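Local coordinates for methyltransferase domain-containing protein (Pyrococcus horikoshii, PDB 1VE3) that binds S-adenosylmethionine in a Rossmann-like domain and probably transfers its methyl group to a substrate not yet identified, at residues Ile168-Glu172 with Glu173-Val177; Asn192-Lys196 with Thr197-Leu201; Phe54-Asp58 with Tyr59-Val63; Glu120-Gln123 with Val124-Val128; Leu31-Lys34 with Tyr35-Lys38. One frame throughout, in Å; residues are numbered along the deposited sequence.

Interaction 1. Residues Ile168-Glu172 with Glu173-Val177; sequences IPDQE and ERTVV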
# COMPACT_ATOMS: atom_id res chain seq x y z
N ILE A 168 14.81 21.87 8.65
CA ILE A 168 15.11 23.30 8.68
C ILE A 168 13.99 24.11 8.04
O ILE A 168 13.91 24.24 6.82
CB ILE A 168 16.42 23.59 7.95
CG1 ILE A 168 17.53 22.74 8.55
CG2 ILE A 168 16.76 25.07 8.06
CD1 ILE A 168 18.84 22.84 7.80
N PRO A 169 13.12 24.67 8.88
CA PRO A 169 12.02 25.46 8.35
C PRO A 169 12.44 26.89 7.98
O PRO A 169 13.60 27.26 8.04
CB PRO A 169 11.05 25.50 9.51
CG PRO A 169 11.97 25.61 10.68
CD PRO A 169 13.06 24.59 10.35
N ASP A 170 11.40 27.64 7.57
CA ASP A 170 11.68 29.03 7.23
C ASP A 170 10.34 29.62 6.83
O ASP A 170 10.03 29.81 5.66
CB ASP A 170 12.63 29.07 6.03
CG ASP A 170 12.57 30.44 5.39
OD1 ASP A 170 11.87 31.30 5.93
OD2 ASP A 170 13.23 30.65 4.37
N GLN A 171 9.50 29.93 7.81
CA GLN A 171 8.19 30.47 7.57
C GLN A 171 8.21 31.87 7.03
O GLN A 171 7.19 32.38 6.62
CB GLN A 171 7.36 30.40 8.83
CG GLN A 171 6.17 29.49 8.73
CD GLN A 171 6.46 28.26 7.90
OE1 GLN A 171 6.46 28.31 6.67
NE2 GLN A 171 6.69 27.13 8.57
N GLU A 172 9.38 32.49 7.02
CA GLU A 172 9.56 33.84 6.52
C GLU A 172 9.63 33.67 5.00
O GLU A 172 9.92 34.60 4.26
CB GLU A 172 10.89 34.42 7.02
CG GLU A 172 11.10 34.26 8.54
CD GLU A 172 11.30 32.81 8.97
OE1 GLU A 172 12.32 32.19 8.58
OE2 GLU A 172 10.44 32.28 9.71
N GLU A 173 9.33 32.44 4.56
CA GLU A 173 9.36 32.07 3.15
C GLU A 173 8.32 30.99 2.87
O GLU A 173 7.98 30.72 1.71
CB GLU A 173 10.76 31.54 2.81
CG GLU A 173 11.08 31.45 1.33
CD GLU A 173 12.54 31.11 1.07
OE1 GLU A 173 12.94 29.95 1.32
OE2 GLU A 173 13.28 32.00 0.61
N ARG A 174 7.82 30.37 3.93
CA ARG A 174 6.82 29.31 3.80
C ARG A 174 7.41 28.07 3.13
O ARG A 174 6.77 27.44 2.28
CB ARG A 174 5.63 29.82 2.98
CG ARG A 174 5.01 31.11 3.49
CD ARG A 174 3.93 31.58 2.54
NE ARG A 174 2.86 30.60 2.41
CZ ARG A 174 1.79 30.54 3.21
NH1 ARG A 174 1.64 31.42 4.19
NH2 ARG A 174 0.88 29.60 3.02
N THR A 175 8.64 27.72 3.50
CA THR A 175 9.29 26.54 2.94
C THR A 175 10.05 25.82 4.04
O THR A 175 10.21 26.34 5.14
CB THR A 175 10.32 26.91 1.84
OG1 THR A 175 11.42 27.61 2.43
CG2 THR A 175 9.68 27.78 0.76
N VAL A 176 10.51 24.61 3.74
CA VAL A 176 11.24 23.83 4.72
C VAL A 176 12.17 22.84 4.03
O VAL A 176 11.84 22.27 2.99
CB VAL A 176 10.28 23.05 5.65
CG1 VAL A 176 9.52 22.01 4.86
CG2 VAL A 176 11.07 22.38 6.77
N VAL A 177 13.34 22.64 4.64
CA VAL A 177 14.33 21.71 4.13
C VAL A 177 14.36 20.49 5.04
O VAL A 177 14.54 20.62 6.25
CB VAL A 177 15.74 22.33 4.13
CG1 VAL A 177 16.75 21.33 3.59
CG2 VAL A 177 15.75 23.60 3.29
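Ile168 and Val177 clasp each other backbone to backbone in the antiparallel hairpin of strands 166-170 and 175-179. Their two bonds are short and straight: Ile168 N to Val177 O is 2.7 Å and Val177 N to Ile168 O 2.8 Å. On the same sheet face the side chains meet CB to CB at 4.1 Å, and beta-branched residues suit this extended backbone. On the other face Val176 turns CG2 anti to its own backbone N (CG1 at chi1 65°), which lays that methyl against Pro169 CA at 3.6 Å.

Farther out the chain turns through Gln171, Glu172, Glu173 and Arg174. Asp170 O gathers weak bonds from Arg174 N and Thr175 N, and Arg174 adopts a left-handed backbone conformation that lets the chain double back. Gln171 swings its amide under the turn, where OE1 lies 3.1 Å from Arg174 CA, buried without a polar partner. The third strand, 188-192, flanks the hairpin, and Arg174 reaches on to a cation-pi contact with Trp194.

At the tip, acids cluster. Asp170 OD2 sits 3.1 Å from Glu173 OE1, and the two carboxylate planes are 39° apart. Such closeness would be costly for two full negative charges and may raise the pKa of one of them.

Interaction 2. Residues Asn192-Lys196 with Thr197-Leu201; sequences NVWGK and TGVEL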
# COMPACT_ATOMS: atom_id res chain seq x y z
N ASN A 192 7.37 23.37 -0.27
CA ASN A 192 6.60 24.58 -0.01
C ASN A 192 5.70 24.14 1.14
O ASN A 192 5.10 23.07 1.07
CB ASN A 192 5.74 24.97 -1.21
CG ASN A 192 6.52 25.71 -2.27
OD1 ASN A 192 6.95 26.84 -2.06
ND2 ASN A 192 6.71 25.08 -3.43
N VAL A 193 5.62 24.94 2.20
CA VAL A 193 4.80 24.57 3.35
C VAL A 193 3.42 25.22 3.31
O VAL A 193 3.30 26.44 3.23
CB VAL A 193 5.49 24.96 4.68
CG1 VAL A 193 4.73 24.34 5.85
CG2 VAL A 193 6.95 24.53 4.67
N TRP A 194 2.38 24.39 3.36
CA TRP A 194 1.01 24.88 3.35
C TRP A 194 0.22 24.48 4.59
O TRP A 194 0.40 23.39 5.14
CB TRP A 194 0.26 24.37 2.12
CG TRP A 194 0.70 25.00 0.84
CD1 TRP A 194 1.62 24.52 -0.05
CD2 TRP A 194 0.23 26.24 0.30
NE1 TRP A 194 1.75 25.38 -1.11
CE2 TRP A 194 0.91 26.45 -0.92
CE3 TRP A 194 -0.70 27.20 0.74
CZ2 TRP A 194 0.68 27.58 -1.72
CZ3 TRP A 194 -0.92 28.33 -0.05
CH2 TRP A 194 -0.23 28.51 -1.27
N GLY A 195 -0.67 25.37 5.02
CA GLY A 195 -1.52 25.10 6.15
C GLY A 195 -2.93 25.11 5.59
O GLY A 195 -3.18 25.78 4.58
N LYS A 196 -3.85 24.37 6.21
CA LYS A 196 -5.22 24.33 5.74
C LYS A 196 -5.81 25.73 5.51
O LYS A 196 -6.56 25.95 4.56
CB LYS A 196 -6.09 23.56 6.74
CG LYS A 196 -7.50 23.28 6.26
CD LYS A 196 -8.29 22.49 7.30
CE LYS A 196 -9.70 22.14 6.82
NZ LYS A 196 -10.54 23.35 6.57
N THR A 197 -5.46 26.68 6.37
CA THR A 197 -5.97 28.05 6.25
C THR A 197 -5.45 28.78 5.01
O THR A 197 -6.15 29.59 4.42
CB THR A 197 -5.62 28.92 7.49
OG1 THR A 197 -6.27 28.39 8.65
CG2 THR A 197 -6.10 30.35 7.27
N GLY A 198 -4.21 28.49 4.61
CA GLY A 198 -3.65 29.13 3.45
C GLY A 198 -4.22 28.57 2.16
O GLY A 198 -4.53 29.30 1.22
N VAL A 199 -4.36 27.25 2.12
CA VAL A 199 -4.90 26.58 0.95
C VAL A 199 -6.33 27.05 0.68
O VAL A 199 -6.66 27.46 -0.43
CB VAL A 199 -4.91 25.04 1.14
CG1 VAL A 199 -5.60 24.37 -0.05
CG2 VAL A 199 -3.47 24.53 1.28
N GLU A 200 -7.16 27.00 1.71
CA GLU A 200 -8.56 27.40 1.60
C GLU A 200 -8.75 28.86 1.21
O GLU A 200 -9.67 29.18 0.47
CB GLU A 200 -9.30 27.11 2.90
CG GLU A 200 -10.27 25.94 2.78
CD GLU A 200 -10.31 25.07 4.02
OE1 GLU A 200 -10.54 25.62 5.13
OE2 GLU A 200 -10.13 23.84 3.87
N LEU A 201 -8.09 29.80 1.77
CA LEU A 201 -8.02 31.22 1.31
C LEU A 201 -7.88 31.44 -0.23
O LEU A 201 -8.56 32.25 -0.83
CB LEU A 201 -6.85 31.89 2.04
CG LEU A 201 -6.81 33.40 1.80
CD1 LEU A 201 -8.14 34.09 2.12
CD2 LEU A 201 -5.75 34.11 2.65
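Trp194 and Val199 make the tight part of this contact, at the start of helix 196-203. The valine comes in at about a right angle to the tryptophan side chain, and its CG2 lies 3.8 Å from Trp194 CB, with the six-membered part of the indole close by. Both are buried: Met140 and Phe142 pack on the valine, Leu121 on the indole, whose NE1 is bound by Phe116 O. Gly195, the N-cap residue, needs no side chain here, and its carbonyl O accepts Val199 N at 3.1 Å. The next rung, Glu200 N to Lys196 O, is also 3.1 Å, so the first turn is regular.

The opposite character belongs to the more exposed pair Lys196 and Glu200, four residues apart along the helix. Lys196 runs out straight until its last bond, where chi4 of -63° bends NZ back to the carboxylate. There it bridges both oxygens on their syn lone pairs, 2.7 Å from Glu200 OE1 and 2.8 Å from Glu200 OE2. NZ also pairs with Glu212. Gripped at both oxygens, the Glu200 carboxylate is held against rotation, and the ammonium probably offsets the repulsion between the acids Glu200 and Glu212.

Interaction 3. Residues Phe54-Asp58 with Tyr59-Val63; sequences FLLED and YGFEV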
# COMPACT_ATOMS: atom_id res chain seq x y z
N PHE A 54 -5.77 5.02 -13.16
CA PHE A 54 -6.20 3.64 -13.39
C PHE A 54 -7.35 3.29 -12.45
O PHE A 54 -8.30 2.62 -12.85
CB PHE A 54 -5.03 2.68 -13.18
CG PHE A 54 -3.84 3.00 -14.04
CD1 PHE A 54 -3.99 3.22 -15.40
CD2 PHE A 54 -2.57 3.13 -13.48
CE1 PHE A 54 -2.91 3.57 -16.20
CE2 PHE A 54 -1.47 3.48 -14.27
CZ PHE A 54 -1.65 3.70 -15.63
N LEU A 55 -7.27 3.75 -11.21
CA LEU A 55 -8.33 3.47 -10.25
C LEU A 55 -9.67 4.02 -10.75
O LEU A 55 -10.68 3.31 -10.73
CB LEU A 55 -8.01 4.09 -8.89
CG LEU A 55 -9.13 3.96 -7.86
CD1 LEU A 55 -9.34 2.49 -7.53
CD2 LEU A 55 -8.77 4.75 -6.61
N LEU A 56 -9.68 5.28 -11.18
CA LEU A 56 -10.91 5.89 -11.67
C LEU A 56 -11.38 5.25 -12.96
O LEU A 56 -12.57 5.04 -13.17
CB LEU A 56 -10.72 7.40 -11.89
CG LEU A 56 -10.60 8.30 -10.65
CD1 LEU A 56 -10.65 9.76 -11.08
CD2 LEU A 56 -11.74 8.00 -9.67
N GLU A 57 -10.43 4.94 -13.84
CA GLU A 57 -10.75 4.30 -15.11
C GLU A 57 -11.49 2.98 -14.90
O GLU A 57 -12.37 2.63 -15.68
CB GLU A 57 -9.47 4.04 -15.91
CG GLU A 57 -9.73 3.27 -17.20
CD GLU A 57 -8.46 2.70 -17.80
OE1 GLU A 57 -7.77 1.93 -17.10
OE2 GLU A 57 -8.15 3.02 -18.97
N ASP A 58 -11.13 2.25 -13.85
CA ASP A 58 -11.78 0.97 -13.57
C ASP A 58 -13.17 1.17 -12.99
O ASP A 58 -14.00 0.25 -13.00
CB ASP A 58 -10.94 0.13 -12.61
CG ASP A 58 -9.53 -0.11 -13.12
OD1 ASP A 58 -9.35 -0.15 -14.35
OD2 ASP A 58 -8.62 -0.27 -12.28
N TYR A 59 -13.43 2.36 -12.47
CA TYR A 59 -14.73 2.67 -11.89
C TYR A 59 -15.66 3.25 -12.95
O TYR A 59 -16.77 3.70 -12.65
CB TYR A 59 -14.57 3.66 -10.73
CG TYR A 59 -14.38 2.99 -9.39
CD1 TYR A 59 -15.45 2.37 -8.75
CD2 TYR A 59 -13.14 2.99 -8.76
CE1 TYR A 59 -15.28 1.76 -7.50
CE2 TYR A 59 -12.96 2.39 -7.52
CZ TYR A 59 -14.04 1.78 -6.90
OH TYR A 59 -13.87 1.20 -5.65
N GLY A 60 -15.20 3.22 -14.19
CA GLY A 60 -16.01 3.72 -15.29
C GLY A 60 -15.92 5.22 -15.54
O GLY A 60 -16.94 5.86 -15.78
N PHE A 61 -14.71 5.76 -15.49
CA PHE A 61 -14.50 7.19 -15.74
C PHE A 61 -13.60 7.36 -16.96
O PHE A 61 -12.75 6.52 -17.24
CB PHE A 61 -13.84 7.86 -14.54
CG PHE A 61 -14.77 8.14 -13.41
CD1 PHE A 61 -15.55 9.29 -13.41
CD2 PHE A 61 -14.87 7.26 -12.33
CE1 PHE A 61 -16.42 9.56 -12.35
CE2 PHE A 61 -15.74 7.52 -11.28
CZ PHE A 61 -16.51 8.68 -11.29
N GLU A 62 -13.80 8.46 -17.68
CA GLU A 62 -12.98 8.77 -18.85
C GLU A 62 -11.85 9.62 -18.25
O GLU A 62 -12.07 10.76 -17.85
CB GLU A 62 -13.79 9.59 -19.86
CG GLU A 62 -13.05 9.92 -21.13
CD GLU A 62 -13.89 10.73 -22.10
OE1 GLU A 62 -13.37 11.11 -23.17
OE2 GLU A 62 -15.08 10.98 -21.80
N VAL A 63 -10.65 9.05 -18.21
CA VAL A 63 -9.52 9.73 -17.58
C VAL A 63 -8.39 10.30 -18.42
O VAL A 63 -7.93 9.69 -19.39
CB VAL A 63 -8.88 8.82 -16.51
CG1 VAL A 63 -7.83 9.58 -15.72
CG2 VAL A 63 -9.95 8.27 -15.59
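Tyr59 and Leu55 lie side by side and point the same way, the methyl CD1 of Leu55 touching Tyr59 CE2 at 3.6 Å. The ring also presents an edge to the backbone, with Tyr59 CD2 only 3.2 Å from Leu55 O, close to the ring plane. Phe61, two residues on, does the same with the next carbonyl: its CD2 edge meets Leu56 O at 3.3 Å in plane, while its side chain slants across that of Leu56. Leu56 CB also touches Val63 CG2 at 3.9 Å.

This is a Schellman motif that ends helix 51-58, in the beta-alpha-beta unit that leads into strand 62-67. Gly60 N bonds Glu57 O at 3.3 Å, and the Phe61 N to Leu56 O bond, which spans five residues, is weak. Gly60 has a positive phi (86°), where a CB would collide with the carbonyl oxygen of Tyr59.

The Tyr59 hydroxyl bonds Glu29, and Arg188 of the second subunit makes a cation-pi contact with the ring. Were Tyr59 an alanine, Glu29 would probably lose this hydroxyl, the neighbouring subunit's arginine its ring, and Leu55 CD1 the ring carbons it touches. Glu57, pointing away from the turn, binds Ser85 and the backbone N of Asn86.

Interaction 4. Residues Glu120-Gln123 with Val124-Val128; sequences ELNQ and VFKEV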
# COMPACT_ATOMS: atom_id res chain seq x y z
N GLU A 120 2.00 30.27 -7.58
CA GLU A 120 1.88 29.16 -8.53
C GLU A 120 0.60 28.39 -8.24
O GLU A 120 -0.12 27.98 -9.16
CB GLU A 120 3.09 28.22 -8.42
CG GLU A 120 4.44 28.91 -8.62
CD GLU A 120 5.62 27.96 -8.49
OE1 GLU A 120 5.58 27.09 -7.59
OE2 GLU A 120 6.59 28.10 -9.27
N LEU A 121 0.31 28.17 -6.96
CA LEU A 121 -0.90 27.45 -6.61
C LEU A 121 -2.10 28.31 -7.01
O LEU A 121 -3.15 27.78 -7.35
CB LEU A 121 -0.95 27.13 -5.11
CG LEU A 121 -2.11 26.22 -4.71
CD1 LEU A 121 -2.05 24.92 -5.51
CD2 LEU A 121 -2.04 25.93 -3.22
N ASN A 122 -1.92 29.63 -6.98
CA ASN A 122 -2.99 30.54 -7.37
C ASN A 122 -3.31 30.31 -8.85
O ASN A 122 -4.48 30.27 -9.23
CB ASN A 122 -2.57 32.00 -7.17
CG ASN A 122 -3.59 32.99 -7.72
OD1 ASN A 122 -3.24 33.90 -8.48
ND2 ASN A 122 -4.85 32.81 -7.34
N GLN A 123 -2.28 30.15 -9.67
CA GLN A 123 -2.45 29.92 -11.11
C GLN A 123 -3.12 28.58 -11.37
O GLN A 123 -3.97 28.47 -12.25
CB GLN A 123 -1.09 29.96 -11.82
CG GLN A 123 -0.22 31.15 -11.45
CD GLN A 123 1.24 31.00 -11.88
OE1 GLN A 123 1.85 29.95 -11.68
NE2 GLN A 123 1.80 32.06 -12.46
N VAL A 124 -2.74 27.56 -10.61
CA VAL A 124 -3.34 26.24 -10.78
C VAL A 124 -4.85 26.28 -10.49
O VAL A 124 -5.65 25.78 -11.29
CB VAL A 124 -2.69 25.20 -9.85
CG1 VAL A 124 -3.45 23.89 -9.92
CG2 VAL A 124 -1.24 25.00 -10.24
N PHE A 125 -5.23 26.87 -9.36
CA PHE A 125 -6.64 26.96 -9.01
C PHE A 125 -7.42 27.70 -10.09
O PHE A 125 -8.54 27.32 -10.43
CB PHE A 125 -6.83 27.68 -7.67
CG PHE A 125 -6.51 26.84 -6.46
CD1 PHE A 125 -6.19 25.49 -6.58
CD2 PHE A 125 -6.53 27.41 -5.19
CE1 PHE A 125 -5.90 24.72 -5.45
CE2 PHE A 125 -6.24 26.65 -4.05
CZ PHE A 125 -5.92 25.30 -4.19
N LYS A 126 -6.82 28.77 -10.62
CA LYS A 126 -7.47 29.55 -11.66
C LYS A 126 -7.70 28.67 -12.89
O LYS A 126 -8.79 28.65 -13.46
CB LYS A 126 -6.61 30.76 -12.03
CG LYS A 126 -7.36 31.83 -12.82
CD LYS A 126 -6.51 33.08 -13.01
CE LYS A 126 -6.10 33.67 -11.68
NZ LYS A 126 -5.25 34.88 -11.85
N GLU A 127 -6.66 27.93 -13.28
CA GLU A 127 -6.76 27.03 -14.43
C GLU A 127 -7.76 25.90 -14.20
O GLU A 127 -8.49 25.52 -15.13
CB GLU A 127 -5.38 26.43 -14.75
CG GLU A 127 -4.54 27.31 -15.64
CD GLU A 127 -5.17 27.49 -17.00
OE1 GLU A 127 -5.00 26.60 -17.86
OE2 GLU A 127 -5.84 28.52 -17.22
N VAL A 128 -7.81 25.38 -12.98
CA VAL A 128 -8.73 24.30 -12.65
C VAL A 128 -10.17 24.78 -12.83
O VAL A 128 -11.00 24.10 -13.43
CB VAL A 128 -8.55 23.83 -11.19
CG1 VAL A 128 -9.65 22.84 -10.83
CG2 VAL A 128 -7.17 23.18 -11.02
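Leu121 and Phe125, one helical turn apart, supply the apolar part of the contact. Leu121 CG stands over a face of the phenyl ring, 4.2 Å from its centroid and 18° off the normal, a CH-pi contact shifted toward the rim. Its CD1 adds a touch at 3.9 Å to Phe125 CE1. Leu121 gets there with CG anti to the backbone N (chi1 -173°), which leans the branch along the helix toward the ring. Replacing Phe125 by a serine would probably strip this cover from Leu121 and open a gap toward Met140, the residue of strand 136-143 on which the ring packs.

Among backbone bonds, four successive i to i+4 links run regularly, the straightest being Phe125 N to Leu121 O at 3.0 Å.

Polar side chains find partners outside this turn: Asn122 ND2 bonds the hydroxyl of Tyr206, and OE1 of the buried Glu127 takes Leu97 N and, later on the same helix, the guanidinium of Arg130. On the inner side Val124, short and beta-branched, packs on Leu45 and Phe116 and lies about 4 Å from the side chain of Ala94, a residue that binds S-adenosylmethionine. The helix is therefore amphipathic: its greasy face seals against the central sheet, while Asn122 and Glu127 tie it to Tyr206 and Leu97.

Interaction 5. Residues Leu31-Lys34 with Tyr35-Lys38; sequences LLMK and YMKK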
# COMPACT_ATOMS: atom_id res chain seq x y z
N LEU A 31 -13.42 7.53 -0.18
CA LEU A 31 -13.78 8.93 -0.08
C LEU A 31 -14.05 9.53 -1.46
O LEU A 31 -14.93 10.37 -1.62
CB LEU A 31 -12.66 9.70 0.62
CG LEU A 31 -12.23 9.13 1.98
CD1 LEU A 31 -11.17 10.02 2.59
CD2 LEU A 31 -13.44 9.04 2.90
N LEU A 32 -13.28 9.09 -2.45
CA LEU A 32 -13.44 9.59 -3.81
C LEU A 32 -14.76 9.14 -4.43
O LEU A 32 -15.36 9.85 -5.24
CB LEU A 32 -12.27 9.14 -4.69
CG LEU A 32 -10.91 9.78 -4.38
CD1 LEU A 32 -9.85 9.23 -5.33
CD2 LEU A 32 -11.01 11.29 -4.51
N MSE A 33 -15.21 7.95 -4.05
CA MSE A 33 -16.46 7.43 -4.58
C MSE A 33 -17.66 8.06 -3.89
O MSE A 33 -18.76 8.09 -4.44
CB MSE A 33 -16.50 5.91 -4.46
CG MSE A 33 -15.45 5.24 -5.33
SE MSE A 33 -15.35 6.05 -7.10
CE MSE A 33 -13.76 7.11 -6.87
N LYS A 34 -17.44 8.57 -2.69
CA LYS A 34 -18.50 9.20 -1.93
C LYS A 34 -18.91 10.52 -2.58
O LYS A 34 -20.01 11.02 -2.34
CB LYS A 34 -18.04 9.46 -0.49
CG LYS A 34 -19.06 10.14 0.40
CD LYS A 34 -18.55 10.21 1.83
CE LYS A 34 -19.53 10.91 2.75
NZ LYS A 34 -19.08 10.89 4.17
N TYR A 35 -18.04 11.07 -3.42
CA TYR A 35 -18.32 12.33 -4.08
C TYR A 35 -18.20 12.27 -5.60
O TYR A 35 -18.28 13.29 -6.28
CB TYR A 35 -17.39 13.41 -3.53
CG TYR A 35 -17.55 13.65 -2.04
CD1 TYR A 35 -18.75 14.14 -1.53
CD2 TYR A 35 -16.52 13.37 -1.15
CE1 TYR A 35 -18.91 14.35 -0.16
CE2 TYR A 35 -16.67 13.58 0.21
CZ TYR A 35 -17.87 14.07 0.70
OH TYR A 35 -18.02 14.29 2.05
N MSE A 36 -18.02 11.07 -6.13
CA MSE A 36 -17.90 10.89 -7.57
C MSE A 36 -18.88 9.82 -8.04
O MSE A 36 -18.52 8.93 -8.81
CB MSE A 36 -16.47 10.50 -7.94
CG MSE A 36 -15.44 11.59 -7.66
SE MSE A 36 -13.62 11.08 -8.09
CE MSE A 36 -13.67 11.28 -10.00
N LYS A 37 -20.11 9.91 -7.56
CA LYS A 37 -21.14 8.95 -7.92
C LYS A 37 -21.44 9.00 -9.42
O LYS A 37 -21.52 7.96 -10.07
CB LYS A 37 -22.41 9.21 -7.11
CG LYS A 37 -22.23 8.94 -5.61
CD LYS A 37 -23.52 9.20 -4.85
CE LYS A 37 -23.41 8.76 -3.39
NZ LYS A 37 -22.32 9.46 -2.65
N LYS A 38 -21.58 10.20 -9.96
CA LYS A 38 -21.85 10.35 -11.39
C LYS A 38 -20.56 10.28 -12.19
O LYS A 38 -19.64 11.07 -11.99
CB LYS A 38 -22.55 11.68 -11.68
CG LYS A 38 -22.92 11.86 -13.14
CD LYS A 38 -23.76 13.11 -13.37
CE LYS A 38 -24.34 13.13 -14.78
NZ LYS A 38 -25.23 14.30 -15.04
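Lys34 sends CG anti to its backbone N (chi1 179°) and Tyr35 turns its ring back beside its own N (chi1 -61°), so that these two side chains run alongside each other in the same direction. The place is the C-terminal end of helix 19-34, just before the first strand, 41-45, of the Rossmann-like methyltransferase fold. Lys34 CG lies over the centre of the tyrosine ring, 4.1 Å from the centroid and 9° off the normal, a CH-pi contact. From there the fully extended lysine follows the ring outward until CE is 3.8 Å from Tyr35 OH. A long aliphatic stem with a charged end fits well here: methylenes cover the aromatic face while the ammonium stays at the surface.

Here the helix unwinds. Tyr35 N to Leu32 O and Met36 N to Met33 O are both weak bonds at 3.5 Å, spanning three residues instead of four.

On the side toward helix 51-58 two selenomethionines, introduced for crystallography, stand in for methionines. Met36 SE rests 4.1 Å from Leu32 CB, and Met33 CE reaches the same selenium at 4.2 Å. Flexible, unbranched and apolar, these chains mould themselves to Leu56 of helix 51-58, which touches both. Tyr35 packs on Ala211 and Val223, joining the helix end to the antiparallel strands at one side of the main sheet. The polar ends of the stacked pair share one acceptor: Lys34 NZ in a salt bridge and Tyr35 OH in a hydrogen bond both reach Glu213 OE2.

In the fold
Two clusters emerge, on different parts of the methyltransferase. Interactions 3 and 5 adjoin, centres 12 Å apart: Leu56 CD2 meets Met33 CE at 3.6 Å, so that the ends of helices 19-34 and 51-58 pack together. Interactions 1, 2 and 4 form a chain with interaction 2 in the middle. Arg174 O probably accepts a hydrogen bond from Val193 N at 2.8 Å, and Trp194 CZ2 packs on Leu121 CD2 at 3.5 Å, linking the small three-stranded sheet to helix 118-131. Measured from side chains to bound S-adenosylmethionine, Val124 of interaction 4 is about 6 Å away, Leu32 about 9 Å, Leu55 about 10 Å and Trp194 about 11 Å; interaction 1 is remote from the pocket.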